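Local structure of oxidoreductase, Gfo/Idh/MocA family (Vibrio cholerae, 1XEA) at residues M271-D274 with W275-A279; F121-R124 with H125-L128. The protein is probably an NAD(P)-dependent oxidoreductase of the Gfo/Idh/MocA family, joining a nucleotide-binding Rossmann domain to a second domain built on a mixed beta-sheet. All blocks are in the same frame, centred on the assembly; numbering follows the deposited sequence.

Contact 1: M271-D274 with W275-A279; sequences MVQD and WLQVA
Asp274, Trp275 and Gln277 carry most of this contact, one turn of helix 268-281 laid against the next. Asp274 accepts through its backbone O a bond from Val278 N (3.0 Å, N-H...O angle 170°), and the same carbonyl meets Val278 CG2. Its CG stands anti to the backbone N (chi1 -166°), and OD2 leaves the helix for a hydrogen bond to Tyr118 OH on strand 117-120. Gln277 comes across Asp274 at about a right angle, amide and carboxylate planes 67° apart, with OE1 3.7 Å from Asp274 CA. Gln277 CG also packs on the carbonyl of Gln273, which accepts the bond from Gln277 N, while Gln273, bent at chi2, brings NE2 3.8 Å from Gln277 CG, the two chains crossing at a slant. Trp275 N gives a nearly straight bond to Met271 O (2.8 Å); Met271 is modelled as selenomethionine. The indole leads away from this turn toward Phe91, Ala66 and Met68, with Ala279 CB over one face, near its rim. The Val272 and Leu276 side chains lie side by side, pointing the same way, with CG1 and CD1 4.0 Å apart. The chemistry is thus mixed: the glutamines give the more polar flank, though Gln273 touches Trp25, whereas Trp275 packs on strand 66-69, Val272 on helix 12-22 and Leu276 on Trp25, and Asp274 bonds Tyr118, all within the Rossmann domain.

Contact 2: F121-R124 with H125-L128; sequences FNRR and HIPL
His125 folds back over the single 3-10 turn, 122-124, that leads from strand 117-120, an edge of the parallel Rossmann sheet within this chain, toward helix 127-132. The turn is closed by His125 N, which bonds Asn122 O at 2.9 Å from above the carbonyl plane, 46° out of it. With CG beside its own backbone N (chi1 -53°), the imidazole lies with one face over Arg124 C, which is 3.5 Å from His125 CG, while Asn122 O is near the ring plane at an edge. Arg124 extends in much the same general direction but reaches farther: its chain, extended from CG to NE, carries the guanidinium to where NH2 forms a salt bridge with Asp173 and a hydrogen bond with Asn292, with Phe121 CD1 over one face of that group. Arg123 makes a salt bridge to Glu224 through NH1. Ile126, at the N-cap position, sets its CD1 against Asn122 O (3.6 Å) and Arg123 CA (3.8 Å), both on one side of the methyl. Two waters lie at the turn. One is in the plane of the imidazole, 3.1 Å from His125 NE2; the other donates to Arg123 O and accepts from Ile126 N at 2.7 Å.

Contacts 1 and 2 lie far apart in sequence but meet in space, their centres about 13 Å apart. Met271 does most of the joining: its CB is 3.5 Å from His125 CD2, and its selenium atom packs 3.7 Å from Asn122 N and equally near Phe121 N. Asp274 OD2, already bonded to Tyr118, approaches His125 CE1 at 3.8 Å, a packing distance. Helix 268-281 thus covers both strand 117-120 and the turn that follows it, and the imidazole of contact 2 rests against the first turn of contact 1. Residues 121-124 also touch helix 160-175 and strand 146-152, which places this junction between the Rossmann domain and the mixed sheet, where relatives of this family generally bind substrate.

Contact 1: M271-D274 with W275-A279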
HETATM    1  N   MSE A 271     -17.812 -19.376  12.903  1.00 38.83           N
HETATM    2  CA  MSE A 271     -17.532 -20.714  13.381  1.00 38.01           C
HETATM    3  C   MSE A 271     -18.566 -21.106  14.439  1.00 37.29           C
HETATM    4  O   MSE A 271     -19.193 -22.157  14.338  1.00 36.93           O
HETATM    5  CB  MSE A 271     -16.125 -20.776  13.967  1.00 38.34           C
HETATM    6  CG  MSE A 271     -15.733 -22.161  14.435  1.00 42.48           C
HETATM    7 SE   MSE A 271     -14.082 -22.190  15.414  1.00 45.92          SE
HETATM    8  CE  MSE A 271     -14.530 -20.882  16.788  1.00 41.38           C
ATOM      9  N   VAL A 272     -18.755 -20.256  15.444  1.00 36.64           N
ATOM     10  CA  VAL A 272     -19.716 -20.545  16.500  1.00 37.21           C
ATOM     11  C   VAL A 272     -21.076 -20.887  15.910  1.00 39.64           C
ATOM     12  O   VAL A 272     -21.782 -21.766  16.405  1.00 39.62           O
ATOM     13  CB  VAL A 272     -19.837 -19.363  17.466  1.00 35.03           C
ATOM     14  CG1 VAL A 272     -20.934 -19.621  18.478  1.00 33.35           C
ATOM     15  CG2 VAL A 272     -18.511 -19.155  18.170  1.00 33.69           C
ATOM     16  N   GLN A 273     -21.433 -20.194  14.842  1.00 43.83           N
ATOM     17  CA  GLN A 273     -22.680 -20.436  14.141  1.00 46.71           C
ATOM     18  C   GLN A 273     -22.724 -21.889  13.656  1.00 47.43           C
ATOM     19  O   GLN A 273     -23.633 -22.633  13.999  1.00 48.11           O
ATOM     20  CB  GLN A 273     -22.758 -19.511  12.937  1.00 49.54           C
ATOM     21  CG  GLN A 273     -23.743 -19.972  11.904  1.00 53.91           C
ATOM     22  CD  GLN A 273     -25.117 -19.447  12.194  1.00 56.50           C
ATOM     23  OE1 GLN A 273     -25.523 -18.422  11.637  1.00 58.54           O
ATOM     24  NE2 GLN A 273     -25.845 -20.125  13.087  1.00 56.45           N
ATOM     25  N   ASP A 274     -21.737 -22.280  12.849  1.00 48.06           N
ATOM     26  CA  ASP A 274     -21.653 -23.639  12.309  1.00 48.34           C
ATOM     27  C   ASP A 274     -21.693 -24.626  13.464  1.00 48.48           C
ATOM     28  O   ASP A 274     -22.414 -25.610  13.410  1.00 47.68           O
ATOM     29  CB  ASP A 274     -20.352 -23.801  11.502  1.00 49.96           C
ATOM     30  CG  ASP A 274     -20.333 -25.056  10.625  1.00 53.00           C
ATOM     31  OD1 ASP A 274     -21.349 -25.314   9.937  1.00 56.47           O
ATOM     32  OD2 ASP A 274     -19.291 -25.769  10.593  1.00 51.94           O
ATOM     33  N   TRP A 275     -20.918 -24.349  14.508  1.00 49.43           N
ATOM     34  CA  TRP A 275     -20.860 -25.199  15.691  1.00 49.85           C
ATOM     35  C   TRP A 275     -22.231 -25.424  16.288  1.00 50.53           C
ATOM     36  O   TRP A 275     -22.627 -26.558  16.526  1.00 51.36           O
ATOM     37  CB  TRP A 275     -19.957 -24.557  16.749  1.00 50.42           C
ATOM     38  CG  TRP A 275     -20.239 -24.970  18.178  1.00 49.92           C
ATOM     39  CD1 TRP A 275     -20.424 -24.133  19.262  1.00 48.93           C
ATOM     40  CD2 TRP A 275     -20.330 -26.304  18.686  1.00 50.48           C
ATOM     41  NE1 TRP A 275     -20.621 -24.871  20.400  1.00 48.38           N
ATOM     42  CE2 TRP A 275     -20.570 -26.204  20.081  1.00 50.21           C
ATOM     43  CE3 TRP A 275     -20.235 -27.581  18.102  1.00 51.10           C
ATOM     44  CZ2 TRP A 275     -20.712 -27.335  20.902  1.00 50.03           C
ATOM     45  CZ3 TRP A 275     -20.377 -28.708  18.925  1.00 50.04           C
ATOM     46  CH2 TRP A 275     -20.614 -28.572  20.308  1.00 50.66           C
ATOM     47  N   LEU A 276     -22.949 -24.340  16.552  1.00 50.52           N
ATOM     48  CA  LEU A 276     -24.268 -24.455  17.151  1.00 51.82           C
ATOM     49  C   LEU A 276     -25.222 -25.269  16.284  1.00 53.69           C
ATOM     50  O   LEU A 276     -25.965 -26.097  16.807  1.00 54.90           O
ATOM     51  CB  LEU A 276     -24.849 -23.066  17.426  1.00 50.97           C
ATOM     52  CG  LEU A 276     -24.082 -22.181  18.419  1.00 51.03           C
ATOM     53  CD1 LEU A 276     -24.755 -20.833  18.461  1.00 48.05           C
ATOM     54  CD2 LEU A 276     -24.029 -22.817  19.810  1.00 48.15           C
ATOM     55  N   GLN A 277     -25.204 -25.040  14.971  1.00 54.30           N
ATOM     56  CA  GLN A 277     -26.073 -25.789  14.065  1.00 55.33           C
ATOM     57  C   GLN A 277     -25.754 -27.277  14.225  1.00 54.45           C
ATOM     58  O   GLN A 277     -26.653 -28.101  14.409  1.00 55.31           O
ATOM     59  CB  GLN A 277     -25.856 -25.355  12.604  1.00 57.94           C
ATOM     60  CG  GLN A 277     -26.042 -23.856  12.343  1.00 63.33           C
ATOM     61  CD  GLN A 277     -25.847 -23.457  10.870  1.00 66.87           C
ATOM     62  OE1 GLN A 277     -24.767 -23.643  10.283  1.00 67.61           O
ATOM     63  NE2 GLN A 277     -26.900 -22.896  10.273  1.00 67.66           N
ATOM     64  N   VAL A 278     -24.468 -27.612  14.172  1.00 52.84           N
ATOM     65  CA  VAL A 278     -24.025 -28.994  14.327  1.00 51.62           C
ATOM     66  C   VAL A 278     -24.544 -29.544  15.654  1.00 50.95           C
ATOM     67  O   VAL A 278     -25.168 -30.592  15.687  1.00 49.80           O
ATOM     68  CB  VAL A 278     -22.455 -29.099  14.303  1.00 52.16           C
ATOM     69  CG1 VAL A 278     -21.989 -30.473  14.783  1.00 51.57           C
ATOM     70  CG2 VAL A 278     -21.934 -28.852  12.894  1.00 49.73           C
ATOM     71  N   ALA A 279     -24.282 -28.825  16.739  1.00 50.69           N
ATOM     72  CA  ALA A 279     -24.709 -29.244  18.065  1.00 51.43           C
ATOM     73  C   ALA A 279     -26.210 -29.476  18.143  1.00 52.25           C
ATOM     74  O   ALA A 279     -26.664 -30.474  18.698  1.00 53.07           O
ATOM     75  CB  ALA A 279     -24.296 -28.208  19.095  1.00 51.07           C
TER

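Contact 2: F121-R124 with H125-L128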
ATOM      1  N   PHE A 121     -11.402 -24.575  14.408  1.00 43.36           N
ATOM      2  CA  PHE A 121     -10.469 -24.067  13.411  1.00 42.43           C
ATOM      3  C   PHE A 121     -11.084 -22.817  12.794  1.00 41.70           C
ATOM      4  O   PHE A 121     -11.662 -22.875  11.705  1.00 43.53           O
ATOM      5  CB  PHE A 121     -10.259 -25.106  12.321  1.00 42.10           C
ATOM      6  CG  PHE A 121      -9.375 -26.252  12.721  1.00 41.68           C
ATOM      7  CD1 PHE A 121      -9.875 -27.555  12.744  1.00 40.60           C
ATOM      8  CD2 PHE A 121      -8.017 -26.044  12.967  1.00 41.49           C
ATOM      9  CE1 PHE A 121      -9.034 -28.636  12.996  1.00 39.55           C
ATOM     10  CE2 PHE A 121      -7.161 -27.115  13.222  1.00 39.91           C
ATOM     11  CZ  PHE A 121      -7.671 -28.413  13.234  1.00 40.40           C
ATOM     12  N   ASN A 122     -10.944 -21.688  13.482  1.00 39.24           N
ATOM     13  CA  ASN A 122     -11.524 -20.439  13.010  1.00 36.62           C
ATOM     14  C   ASN A 122     -11.101 -20.026  11.594  1.00 36.45           C
ATOM     15  O   ASN A 122     -11.891 -19.434  10.862  1.00 36.44           O
ATOM     16  CB  ASN A 122     -11.237 -19.310  14.009  1.00 35.26           C
ATOM     17  CG  ASN A 122      -9.796 -18.856  13.991  1.00 37.36           C
ATOM     18  OD1 ASN A 122      -9.527 -17.666  13.859  1.00 37.73           O
ATOM     19  ND2 ASN A 122      -8.863 -19.790  14.132  1.00 37.98           N
ATOM     20  N   ARG A 123      -9.876 -20.355  11.196  1.00 34.40           N
ATOM     21  CA  ARG A 123      -9.400 -19.996   9.871  1.00 32.50           C
ATOM     22  C   ARG A 123     -10.139 -20.713   8.741  1.00 33.37           C
ATOM     23  O   ARG A 123      -9.708 -20.656   7.590  1.00 33.64           O
ATOM     24  CB  ARG A 123      -7.898 -20.263   9.762  1.00 30.67           C
ATOM     25  CG  ARG A 123      -7.044 -19.023   9.752  1.00 30.48           C
ATOM     26  CD  ARG A 123      -5.773 -19.222  10.556  1.00 32.13           C
ATOM     27  NE  ARG A 123      -6.001 -18.998  11.980  1.00 32.18           N
ATOM     28  CZ  ARG A 123      -5.482 -17.986  12.668  1.00 31.53           C
ATOM     29  NH1 ARG A 123      -4.695 -17.100  12.074  1.00 28.87           N
ATOM     30  NH2 ARG A 123      -5.766 -17.850  13.951  1.00 35.72           N
ATOM     31  N   ARG A 124     -11.232 -21.410   9.048  1.00 32.58           N
ATOM     32  CA  ARG A 124     -12.011 -22.075   7.994  1.00 32.45           C
ATOM     33  C   ARG A 124     -13.273 -21.262   7.753  1.00 32.09           C
ATOM     34  O   ARG A 124     -14.020 -21.530   6.816  1.00 31.53           O
ATOM     35  CB  ARG A 124     -12.452 -23.479   8.403  1.00 35.37           C
ATOM     36  CG  ARG A 124     -11.371 -24.528   8.446  1.00 39.78           C
ATOM     37  CD  ARG A 124     -11.996 -25.898   8.704  1.00 39.91           C
ATOM     38  NE  ARG A 124     -10.974 -26.866   9.089  1.00 42.94           N
ATOM     39  CZ  ARG A 124     -11.222 -28.070   9.595  1.00 42.01           C
ATOM     40  NH1 ARG A 124     -12.476 -28.466   9.779  1.00 41.73           N
ATOM     41  NH2 ARG A 124     -10.212 -28.866   9.929  1.00 40.23           N
ATOM     42  N   HIS A 125     -13.499 -20.278   8.622  1.00 31.37           N
ATOM     43  CA  HIS A 125     -14.677 -19.419   8.570  1.00 30.04           C
ATOM     44  C   HIS A 125     -14.345 -17.942   8.432  1.00 30.93           C
ATOM     45  O   HIS A 125     -15.095 -17.084   8.905  1.00 32.35           O
ATOM     46  CB  HIS A 125     -15.492 -19.605   9.840  1.00 30.63           C
ATOM     47  CG  HIS A 125     -15.823 -21.030  10.123  1.00 34.76           C
ATOM     48  ND1 HIS A 125     -16.901 -21.667   9.549  1.00 34.28           N
ATOM     49  CD2 HIS A 125     -15.161 -21.971  10.838  1.00 34.77           C
ATOM     50  CE1 HIS A 125     -16.887 -22.941   9.893  1.00 33.77           C
ATOM     51  NE2 HIS A 125     -15.842 -23.151  10.674  1.00 34.86           N
ATOM     52  N   ILE A 126     -13.219 -17.628   7.810  1.00 28.60           N
ATOM     53  CA  ILE A 126     -12.859 -16.231   7.648  1.00 27.82           C
ATOM     54  C   ILE A 126     -13.826 -15.608   6.650  1.00 28.66           C
ATOM     55  O   ILE A 126     -13.767 -15.898   5.446  1.00 30.36           O
ATOM     56  CB  ILE A 126     -11.422 -16.091   7.158  1.00 25.87           C
ATOM     57  CG1 ILE A 126     -10.500 -16.822   8.127  1.00 24.29           C
ATOM     58  CG2 ILE A 126     -11.042 -14.619   7.060  1.00 25.55           C
ATOM     59  CD1 ILE A 126     -10.631 -16.373   9.565  1.00 19.46           C
ATOM     60  N   PRO A 127     -14.731 -14.740   7.140  1.00 28.97           N
ATOM     61  CA  PRO A 127     -15.711 -14.096   6.253  1.00 28.55           C
ATOM     62  C   PRO A 127     -15.155 -13.474   4.976  1.00 29.12           C
ATOM     63  O   PRO A 127     -15.691 -13.710   3.899  1.00 30.91           O
ATOM     64  CB  PRO A 127     -16.411 -13.085   7.165  1.00 26.53           C
ATOM     65  CG  PRO A 127     -15.413 -12.845   8.278  1.00 29.13           C
ATOM     66  CD  PRO A 127     -14.801 -14.196   8.510  1.00 28.96           C
ATOM     67  N   LEU A 128     -14.083 -12.699   5.071  1.00 27.81           N
ATOM     68  CA  LEU A 128     -13.557 -12.101   3.862  1.00 29.44           C
ATOM     69  C   LEU A 128     -12.961 -13.134   2.910  1.00 30.49           C
ATOM     70  O   LEU A 128     -13.023 -12.971   1.690  1.00 32.32           O
ATOM     71  CB  LEU A 128     -12.510 -11.023   4.176  1.00 30.06           C
ATOM     72  CG  LEU A 128     -11.972 -10.234   2.962  1.00 30.99           C
ATOM     73  CD1 LEU A 128     -13.045  -9.305   2.443  1.00 31.88           C
ATOM     74  CD2 LEU A 128     -10.744  -9.444   3.346  1.00 31.14           C
TER
HETATM   75  O   HOH W   1     -14.169 -25.089  12.358  1.00 38.25           O
HETATM   76  O   HOH W   2     -11.605 -18.896   6.085  1.00 35.86           O